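Local coordinates for basic blue protein (Cucumis sativus, PDB 2CBP) that is a blue (type 1) copper protein of the phytocyanin family that probably carries electrons through its single copper ion, at residues N40-N45 with A56-Y61. Numbering follows the deposited sequence.
Sequences NVVVVN and AGAKVY
The ring of Tyr61 runs roughly back along its own strand toward Lys59, one edge turned to Val41 and Val43. Its CE1 meets the CG2 methyl of Val43 at 3.7 Å, and the carbonyl O of Val41 lies in the ring plane. With CG anti to the carbonyl carbon (chi1 -68°), the ring comes beside Lys59, whose CE sits 3.3 Å above the ring centre. Tyrosine thus offers an apolar edge to Val43 and a flat face to the lysine chain, whose NZ turns back to donate to Val60 O at 2.7 Å, from above the carbonyl plane. On the other side of the sheet from Tyr61, Val41 and Val43, the side chains of Val42 and Val60 stand side by side, Val42 CG1 against Val60 CG2 at 4.1 Å. Beta-branched valines suit extended strands, carrying two methyls close to the backbone: Val60 CG1 faces Asn40 ND2. Cutting Val60 back to an alanine removes both methyls and is likely to open a gap beside Val42 and Asn40 ND2.

Strands 41-44 and 59-61 are antiparallel neighbours in one sheet of the cupredoxin-type fold, with 59-61 at its edge. Val41 and Tyr61 exchange two backbone hydrogen bonds, the one from Tyr61 N to Val41 O nearly straight at 169°; Val43 N donates to Lys59 O. Beyond these, a water bridges Val43 O and Lys59 N. Ala58, with nothing beyond its CB, can come within 3.4 Å of Val43 O and still touch Val42 CG1. At the copper end, Asn40 ND2 hydrogen-bonds to Asn80 OD1, and the Asn40 side chain packs on the copper ligand Cys79.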
loop_
_atom_site.group_PDB
_atom_site.type_symbol
_atom_site.label_atom_id
_atom_site.label_comp_id
_atom_site.label_asym_id
_atom_site.label_seq_id
_atom_site.Cartn_x
_atom_site.Cartn_y
_atom_site.Cartn_z
ATOM N N ASN A 40 -2.733 2.226 -8.838
ATOM C CA ASN A 40 -3.010 3.284 -7.883
ATOM C C ASN A 40 -2.662 2.721 -6.475
ATOM O O ASN A 40 -2.292 1.559 -6.316
ATOM C CB ASN A 40 -4.438 3.868 -7.914
ATOM C CG ASN A 40 -5.526 2.862 -7.671
ATOM O OD1 ASN A 40 -5.285 1.782 -7.073
ATOM N ND2 ASN A 40 -6.749 3.124 -8.145
ATOM N N VAL A 41 -2.799 3.643 -5.525
ATOM C CA VAL A 41 -2.566 3.312 -4.099
ATOM C C VAL A 41 -3.835 3.798 -3.394
ATOM O O VAL A 41 -4.197 4.995 -3.519
ATOM C CB VAL A 41 -1.271 3.951 -3.549
ATOM C CG1 VAL A 41 -1.088 3.675 -2.057
ATOM C CG2 VAL A 41 -0.039 3.562 -4.339
ATOM N N VAL A 42 -4.481 2.903 -2.678
ATOM C CA VAL A 42 -5.716 3.220 -1.958
ATOM C C VAL A 42 -5.531 2.846 -0.481
ATOM O O VAL A 42 -5.101 1.714 -0.180
ATOM C CB VAL A 42 -6.923 2.507 -2.628
ATOM C CG1 VAL A 42 -8.277 2.899 -2.058
ATOM C CG2 VAL A 42 -6.913 2.620 -4.148
ATOM N N VAL A 43 -5.864 3.789 0.351
ATOM C CA VAL A 43 -5.772 3.645 1.812
ATOM C C VAL A 43 -7.129 3.173 2.346
ATOM O O VAL A 43 -8.114 3.931 2.344
ATOM C CB VAL A 43 -5.340 4.980 2.455
ATOM C CG1 VAL A 43 -5.079 4.761 3.951
ATOM C CG2 VAL A 43 -4.153 5.584 1.760
ATOM N N VAL A 44 -7.104 1.926 2.802
ATOM C CA VAL A 44 -8.340 1.291 3.324
ATOM C C VAL A 44 -8.201 0.844 4.771
ATOM O O VAL A 44 -7.180 1.070 5.410
ATOM C CB VAL A 44 -8.686 0.107 2.371
ATOM C CG1 VAL A 44 -8.946 0.555 0.946
ATOM C CG2 VAL A 44 -7.628 -0.986 2.408
ATOM N N ASN A 45 -9.261 0.177 5.218
ATOM C CA ASN A 45 -9.288 -0.381 6.600
ATOM C C ASN A 45 -9.023 -1.857 6.491
ATOM O O ASN A 45 -8.899 -2.458 5.384
ATOM C CB ASN A 45 -10.601 0.037 7.276
ATOM C CG ASN A 45 -11.829 -0.480 6.544
ATOM O OD1 ASN A 45 -11.758 -1.257 5.589
ATOM N ND2 ASN A 45 -12.987 -0.052 7.045
ATOM N N ALA A 56 -16.130 3.555 1.336
ATOM C CA ALA A 56 -16.530 4.884 0.887
ATOM C C ALA A 56 -15.558 5.924 1.485
ATOM O O ALA A 56 -15.288 5.882 2.700
ATOM C CB ALA A 56 -17.942 5.241 1.348
ATOM N N GLY A 57 -15.083 6.812 0.640
ATOM C CA GLY A 57 -14.194 7.887 1.080
ATOM C C GLY A 57 -12.726 7.576 1.208
ATOM O O GLY A 57 -11.943 8.464 1.643
ATOM N N ALA A 58 -12.368 6.379 0.838
ATOM C CA ALA A 58 -10.953 5.949 0.889
ATOM C C ALA A 58 -10.129 6.899 0.010
ATOM O O ALA A 58 -10.549 7.252 -1.106
ATOM C CB ALA A 58 -10.906 4.508 0.407
ATOM N N LYS A 59 -8.965 7.284 0.491
ATOM C CA LYS A 59 -8.030 8.170 -0.227
ATOM C C LYS A 59 -7.302 7.350 -1.312
ATOM O O LYS A 59 -6.806 6.275 -1.045
ATOM C CB LYS A 59 -6.950 8.756 0.649
ATOM C CG LYS A 59 -6.189 9.969 0.199
ATOM C CD LYS A 59 -5.815 10.114 -1.253
ATOM C CE LYS A 59 -4.798 11.221 -1.526
ATOM N NZ LYS A 59 -4.731 11.663 -2.941
ATOM N N VAL A 60 -7.281 7.945 -2.493
ATOM C CA VAL A 60 -6.626 7.366 -3.662
ATOM C C VAL A 60 -5.462 8.237 -4.120
ATOM O O VAL A 60 -5.674 9.459 -4.278
ATOM C CB VAL A 60 -7.658 7.152 -4.787
ATOM C CG1 VAL A 60 -7.008 6.542 -6.026
ATOM C CG2 VAL A 60 -8.841 6.334 -4.314
ATOM N N TYR A 61 -4.343 7.601 -4.309
ATOM C CA TYR A 61 -3.092 8.256 -4.771
ATOM C C TYR A 61 -2.835 7.790 -6.192
ATOM O O TYR A 61 -3.064 6.593 -6.450
ATOM C CB TYR A 61 -1.917 7.905 -3.858
ATOM C CG TYR A 61 -2.036 8.507 -2.474
ATOM C CD1 TYR A 61 -2.774 7.864 -1.481
ATOM C CD2 TYR A 61 -1.419 9.721 -2.174
ATOM C CE1 TYR A 61 -2.894 8.418 -0.219
ATOM C CE2 TYR A 61 -1.525 10.283 -0.909
ATOM C CZ TYR A 61 -2.268 9.627 0.071
ATOM O OH TYR A 61 -2.409 10.156 1.330
HETATM O O HOH W 1 -8.598 6.634 3.539
#